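Local coordinates for adenosine monophosphate-protein transferase vopS (Vibrio parahaemolyticus, PDB 3LET) that transfers AMP from ATP to a specific threonine of the host Rho GTPases RhoA, Rac and Cdc42, blocking their downstream signalling and actin assembly in infected cells, at residues 139-144 with 149-154; 205-210 with 243-248. All blocks are in the same frame, centred on the assembly; numbering follows the deposited sequence.

How the interactions relate
The two contacts follow one another along the chain without nesting or crossing: interaction 1 has closed before interaction 2 opens. After the long helix 113-139 the chain turns through 139-144, and a few residues later 149-154 comes back against it, so interaction 1 closes a short loop between helices 113-139 and 157-160. Interaction 2 closes a longer loop of 32 intervening residues, bringing the start of helix 207-217 against helix 238-255 within the Fic domain. Their centres lie about 21 Å apart and their nearest atoms about 5 Å apart, without touching. Helix 238-255 carries one side of interaction 2, and its F252 touches E139 and A142; helix 260-274 packs on both contacts.

Interaction 1. Residues 139-144 with 149-154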
loop_
_atom_site.group_PDB
_atom_site.type_symbol
_atom_site.label_atom_id
_atom_site.label_comp_id
_atom_site.label_asym_id
_atom_site.label_seq_id
_atom_site.Cartn_x
_atom_site.Cartn_y
_atom_site.Cartn_z
ATOM N N GLU A 139 8.261 -7.942 10.002
ATOM C CA GLU A 139 9.574 -7.524 10.489
ATOM C C GLU A 139 10.113 -8.517 11.541
ATOM O O GLU A 139 11.320 -8.644 11.711
ATOM C CB GLU A 139 9.522 -6.091 11.024
ATOM C CG GLU A 139 9.202 -5.086 9.906
ATOM C CD GLU A 139 9.366 -3.619 10.310
ATOM O OE1 GLU A 139 9.680 -3.335 11.487
ATOM O OE2 GLU A 139 9.183 -2.743 9.434
ATOM N N GLY A 140 9.215 -9.250 12.191
ATOM C CA GLY A 140 9.600 -10.343 13.079
ATOM C C GLY A 140 10.421 -11.442 12.400
ATOM O O GLY A 140 11.136 -12.177 13.091
ATOM N N LEU A 141 10.319 -11.585 11.069
ATOM C CA LEU A 141 11.037 -12.642 10.357
ATOM C C LEU A 141 12.544 -12.364 10.384
ATOM O O LEU A 141 13.361 -13.273 10.349
ATOM C CB LEU A 141 10.554 -12.756 8.899
ATOM C CG LEU A 141 9.082 -13.084 8.668
ATOM C CD1 LEU A 141 8.722 -12.945 7.180
ATOM C CD2 LEU A 141 8.780 -14.492 9.171
ATOM N N ALA A 142 12.907 -11.093 10.450
ATOM C CA ALA A 142 14.314 -10.715 10.517
ATOM C C ALA A 142 15.011 -11.268 11.766
ATOM O O ALA A 142 16.243 -11.287 11.829
ATOM C CB ALA A 142 14.447 -9.196 10.447
ATOM N N SER A 143 14.233 -11.745 12.739
ATOM C CA SER A 143 14.795 -12.331 13.966
ATOM C C SER A 143 14.395 -13.777 14.163
ATOM O O SER A 143 14.409 -14.278 15.287
ATOM C CB SER A 143 14.307 -11.564 15.200
ATOM O OG SER A 143 14.526 -10.178 15.068
ATOM N N THR A 144 14.012 -14.451 13.088
ATOM C CA THR A 144 13.633 -15.855 13.170
ATOM C C THR A 144 14.619 -16.642 12.324
ATOM O O THR A 144 15.160 -16.088 11.369
ATOM C CB THR A 144 12.210 -16.045 12.625
ATOM O OG1 THR A 144 11.329 -15.130 13.289
ATOM C CG2 THR A 144 11.723 -17.450 12.854
ATOM N N GLY A 149 12.813 -25.809 10.388
ATOM C CA GLY A 149 11.389 -26.000 10.603
ATOM C C GLY A 149 10.558 -25.903 9.337
ATOM O O GLY A 149 10.869 -26.559 8.332
ATOM N N VAL A 150 9.478 -25.123 9.412
ATOM C CA VAL A 150 8.604 -24.861 8.261
ATOM C C VAL A 150 9.233 -23.871 7.312
ATOM O O VAL A 150 9.165 -24.050 6.101
ATOM C CB VAL A 150 7.248 -24.236 8.664
ATOM C CG1 VAL A 150 6.384 -25.246 9.378
ATOM C CG2 VAL A 150 7.452 -22.984 9.521
ATOM N N TYR A 151 9.819 -22.812 7.867
ATOM C CA TYR A 151 10.466 -21.771 7.070
ATOM C C TYR A 151 11.380 -22.382 6.041
ATOM O O TYR A 151 11.750 -21.742 5.059
ATOM C CB TYR A 151 11.298 -20.870 7.957
ATOM C CG TYR A 151 10.467 -19.922 8.765
ATOM C CD1 TYR A 151 9.475 -19.123 8.166
ATOM C CD2 TYR A 151 10.681 -19.805 10.134
ATOM C CE1 TYR A 151 8.716 -18.245 8.934
ATOM C CE2 TYR A 151 9.937 -18.933 10.902
ATOM C CZ TYR A 151 8.965 -18.147 10.312
ATOM O OH TYR A 151 8.248 -17.299 11.115
ATOM N N ALA A 152 11.750 -23.631 6.284
ATOM C CA ALA A 152 12.641 -24.352 5.385
ATOM C C ALA A 152 11.890 -25.328 4.534
ATOM O O ALA A 152 12.337 -25.658 3.438
ATOM C CB ALA A 152 13.678 -25.091 6.202
ATOM N N GLU A 153 10.767 -25.833 5.041
ATOM C CA GLU A 153 10.054 -26.902 4.343
ATOM C C GLU A 153 9.945 -26.588 2.847
ATOM O O GLU A 153 9.689 -25.415 2.459
ATOM C CB GLU A 153 8.682 -27.170 4.980
ATOM C CG GLU A 153 8.758 -28.097 6.201
ATOM C CD GLU A 153 7.432 -28.254 6.934
ATOM O OE1 GLU A 153 6.381 -27.930 6.343
ATOM O OE2 GLU A 153 7.445 -28.710 8.099
ATOM N N GLY A 154 10.185 -27.634 2.034
ATOM C CA GLY A 154 10.198 -27.536 0.575
ATOM C C GLY A 154 9.081 -28.333 -0.085
ATOM O O GLY A 154 8.284 -28.984 0.575
#
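The connection between the long helix 113-139 and helix 157-160 folds back on itself, with Y151 meeting L141 and T144 just past the long helix. The contact is small and made by side chains, without a hydrogen bond across it. L141 presents its CD2 branch obliquely to the hydroxyl end of the tyrosine ring, with CD2 3.8 Å from CE1 of Y151 and 3.5 Å from its OH. A branched aliphatic residue suits this place because it is buried: L141 also packs on H266 and A269 of helix 260-274 and on L310 of helix 304-311. The Y151 ring is long enough to reach it from the returning chain, and it also touches S309 and L310. Its backbone O accepts a hydrogen bond from K265, tying the loop to helix 260-274.

T144 comes obliquely to the CD2/CE2 side of the ring, its side chain running at about a right angle to that of Y151. Threonine suits the place by having two different branches. With CG2 anti to the backbone N, the methyl is turned toward the tyrosine, though its modelled spacing is doubtful, while OG1 turns back to the preceding turn. There G140 O takes two donors from opposite faces of its carbonyl plane: S143 N at 3.1 Å and T144 OG1 at 3.0 Å, the hydroxyl standing 36° out of that plane.

Interaction 2. Residues 205-210 with 243-248; sequences LNMDNL and GMLKQH
M207 lays its side chain across both L245 and K246, joining the first turn of helix 207-217 to helix 238-255 in the Fic domain. Its CG is anti to the backbone N (chi1 -174°) and the chain then bends at chi2 (62°), which carries the sulfur and methyl to L245 while CB and CG stay beside K246. The thioether end crosses the leucine at about a right angle, with M207 SD and CE each 3.9 Å from L245 CD2. A flexible, unbranched methionine suits this buried place because one side chain can follow two neighbours. L210, one turn farther along, adds a looser touch, its CD1 4.4 Å from L245 CD2. F277 packs against M207, L210 and L245 alike, and the side chain of L245 is about 6 Å from that of N281, a predicted ATP-binding residue.

K246 serves the exposed border with its aliphatic part: CG lies 3.8 Å from M207 CB, and the extended chain bends only at chi4. Its ammonium forms a salt bridge with E250 and a weak hydrogen bond to a water, which also accepts from D208 N at 3.2 Å. E250 in turn accepts from M207 N, so one carboxylate serves both helices. N206, the N-cap, completes the helix start: its OD1 accepts from N209 N at 3.0 Å, with a nearly straight N-H...O angle of 162°. The division is thus by polarity: apolar groups make the direct contact inside, while at the outer border charge and water meet the amides of the helix start, and the carboxylate of E250 probably favours the protonated form of K246.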
loop_
_atom_site.group_PDB
_atom_site.type_symbol
_atom_site.label_atom_id
_atom_site.label_comp_id
_atom_site.label_asym_id
_atom_site.label_seq_id
_atom_site.Cartn_x
_atom_site.Cartn_y
_atom_site.Cartn_z
ATOM N N LEU A 205 14.391 -3.626 -4.653
ATOM C CA LEU A 205 14.058 -2.875 -3.440
ATOM C C LEU A 205 13.697 -1.458 -3.840
ATOM O O LEU A 205 14.337 -0.474 -3.430
ATOM C CB LEU A 205 15.250 -2.863 -2.482
ATOM C CG LEU A 205 15.669 -4.292 -2.118
ATOM C CD1 LEU A 205 16.803 -4.273 -1.083
ATOM C CD2 LEU A 205 14.513 -5.104 -1.609
ATOM N N ASN A 206 12.697 -1.370 -4.704
ATOM C CA ASN A 206 12.351 -0.116 -5.345
ATOM C C ASN A 206 10.895 -0.281 -5.773
ATOM O O ASN A 206 10.601 -1.088 -6.652
ATOM C CB ASN A 206 13.302 0.123 -6.523
ATOM C CG ASN A 206 12.962 1.370 -7.309
ATOM O OD1 ASN A 206 11.806 1.596 -7.635
ATOM N ND2 ASN A 206 13.972 2.188 -7.610
ATOM N N MET A 207 9.964 0.454 -5.144
ATOM C CA MET A 207 8.546 0.173 -5.371
ATOM C C MET A 207 8.155 0.521 -6.808
ATOM O O MET A 207 7.284 -0.145 -7.393
ATOM C CB MET A 207 7.678 0.949 -4.348
ATOM C CG MET A 207 6.199 0.630 -4.390
ATOM S SD MET A 207 5.890 -1.105 -4.004
ATOM C CE MET A 207 4.130 -1.212 -4.308
ATOM N N ASP A 208 8.772 1.548 -7.380
ATOM C CA ASP A 208 8.466 1.895 -8.773
ATOM C C ASP A 208 8.819 0.708 -9.680
ATOM O O ASP A 208 8.058 0.347 -10.583
ATOM C CB ASP A 208 9.268 3.103 -9.228
ATOM C CG ASP A 208 8.651 4.419 -8.793
ATOM O OD1 ASP A 208 7.479 4.418 -8.378
ATOM O OD2 ASP A 208 9.340 5.461 -8.885
ATOM N N ASN A 209 9.973 0.105 -9.443
ATOM C CA ASN A 209 10.373 -1.051 -10.250
ATOM C C ASN A 209 9.394 -2.203 -10.070
ATOM O O ASN A 209 9.085 -2.926 -11.015
ATOM C CB ASN A 209 11.782 -1.523 -9.894
ATOM C CG ASN A 209 12.860 -0.568 -10.380
ATOM O OD1 ASN A 209 12.594 0.383 -11.116
ATOM N ND2 ASN A 209 14.088 -0.810 -9.951
ATOM N N LEU A 210 8.931 -2.404 -8.845
ATOM C CA LEU A 210 7.974 -3.488 -8.598
ATOM C C LEU A 210 6.633 -3.200 -9.273
ATOM O O LEU A 210 5.952 -4.108 -9.746
ATOM C CB LEU A 210 7.727 -3.700 -7.107
ATOM C CG LEU A 210 8.890 -4.191 -6.256
ATOM C CD1 LEU A 210 8.335 -4.734 -4.923
ATOM C CD2 LEU A 210 9.666 -5.266 -6.971
ATOM N N GLY A 243 1.843 1.318 0.716
ATOM C CA GLY A 243 2.822 2.160 1.416
ATOM C C GLY A 243 3.746 1.326 2.335
ATOM O O GLY A 243 4.938 1.581 2.460
ATOM N N MET A 244 3.170 0.332 2.990
ATOM C CA MET A 244 3.953 -0.540 3.888
ATOM C C MET A 244 4.948 -1.369 3.071
ATOM O O MET A 244 6.104 -1.537 3.476
ATOM C CB MET A 244 3.019 -1.457 4.682
ATOM C CG MET A 244 2.258 -0.774 5.844
ATOM S SD MET A 244 3.323 0.075 7.010
ATOM C CE MET A 244 3.980 -1.292 8.016
ATOM N N LEU A 245 4.520 -1.888 1.918
ATOM C CA LEU A 245 5.458 -2.646 1.074
ATOM C C LEU A 245 6.631 -1.737 0.649
ATOM O O LEU A 245 7.820 -2.124 0.664
ATOM C CB LEU A 245 4.744 -3.193 -0.172
ATOM C CG LEU A 245 5.666 -3.910 -1.162
ATOM C CD1 LEU A 245 6.440 -5.003 -0.440
ATOM C CD2 LEU A 245 4.829 -4.480 -2.328
ATOM N N LYS A 246 6.289 -0.519 0.240
ATOM C CA LYS A 246 7.292 0.415 -0.235
ATOM C C LYS A 246 8.294 0.691 0.877
ATOM O O LYS A 246 9.513 0.696 0.647
ATOM C CB LYS A 246 6.606 1.708 -0.697
ATOM C CG LYS A 246 7.569 2.851 -1.068
ATOM C CD LYS A 246 6.759 4.050 -1.536
ATOM C CE LYS A 246 7.595 5.344 -1.475
ATOM N NZ LYS A 246 8.643 5.333 -2.509
ATOM N N GLN A 247 7.803 0.917 2.097
ATOM C CA GLN A 247 8.714 1.256 3.203
ATOM C C GLN A 247 9.484 0.005 3.596
ATOM O O GLN A 247 10.620 0.078 4.070
ATOM C CB GLN A 247 7.904 1.763 4.425
ATOM C CG GLN A 247 8.676 1.800 5.743
ATOM C CD GLN A 247 9.926 2.670 5.693
ATOM O OE1 GLN A 247 9.981 3.666 4.959
ATOM N NE2 GLN A 247 10.937 2.296 6.482
ATOM N N HIS A 248 8.873 -1.146 3.373
ATOM C CA HIS A 248 9.541 -2.424 3.711
ATOM C C HIS A 248 10.789 -2.591 2.863
ATOM O O HIS A 248 11.862 -2.941 3.371
ATOM C CB HIS A 248 8.588 -3.582 3.465
ATOM C CG HIS A 248 9.121 -4.909 3.926
ATOM N ND1 HIS A 248 9.533 -5.127 5.220
ATOM C CD2 HIS A 248 9.340 -6.067 3.254
ATOM C CE1 HIS A 248 9.962 -6.376 5.337
ATOM N NE2 HIS A 248 9.855 -6.966 4.165
HETATM O O HOH W 1 9.435 3.937 -5.401
#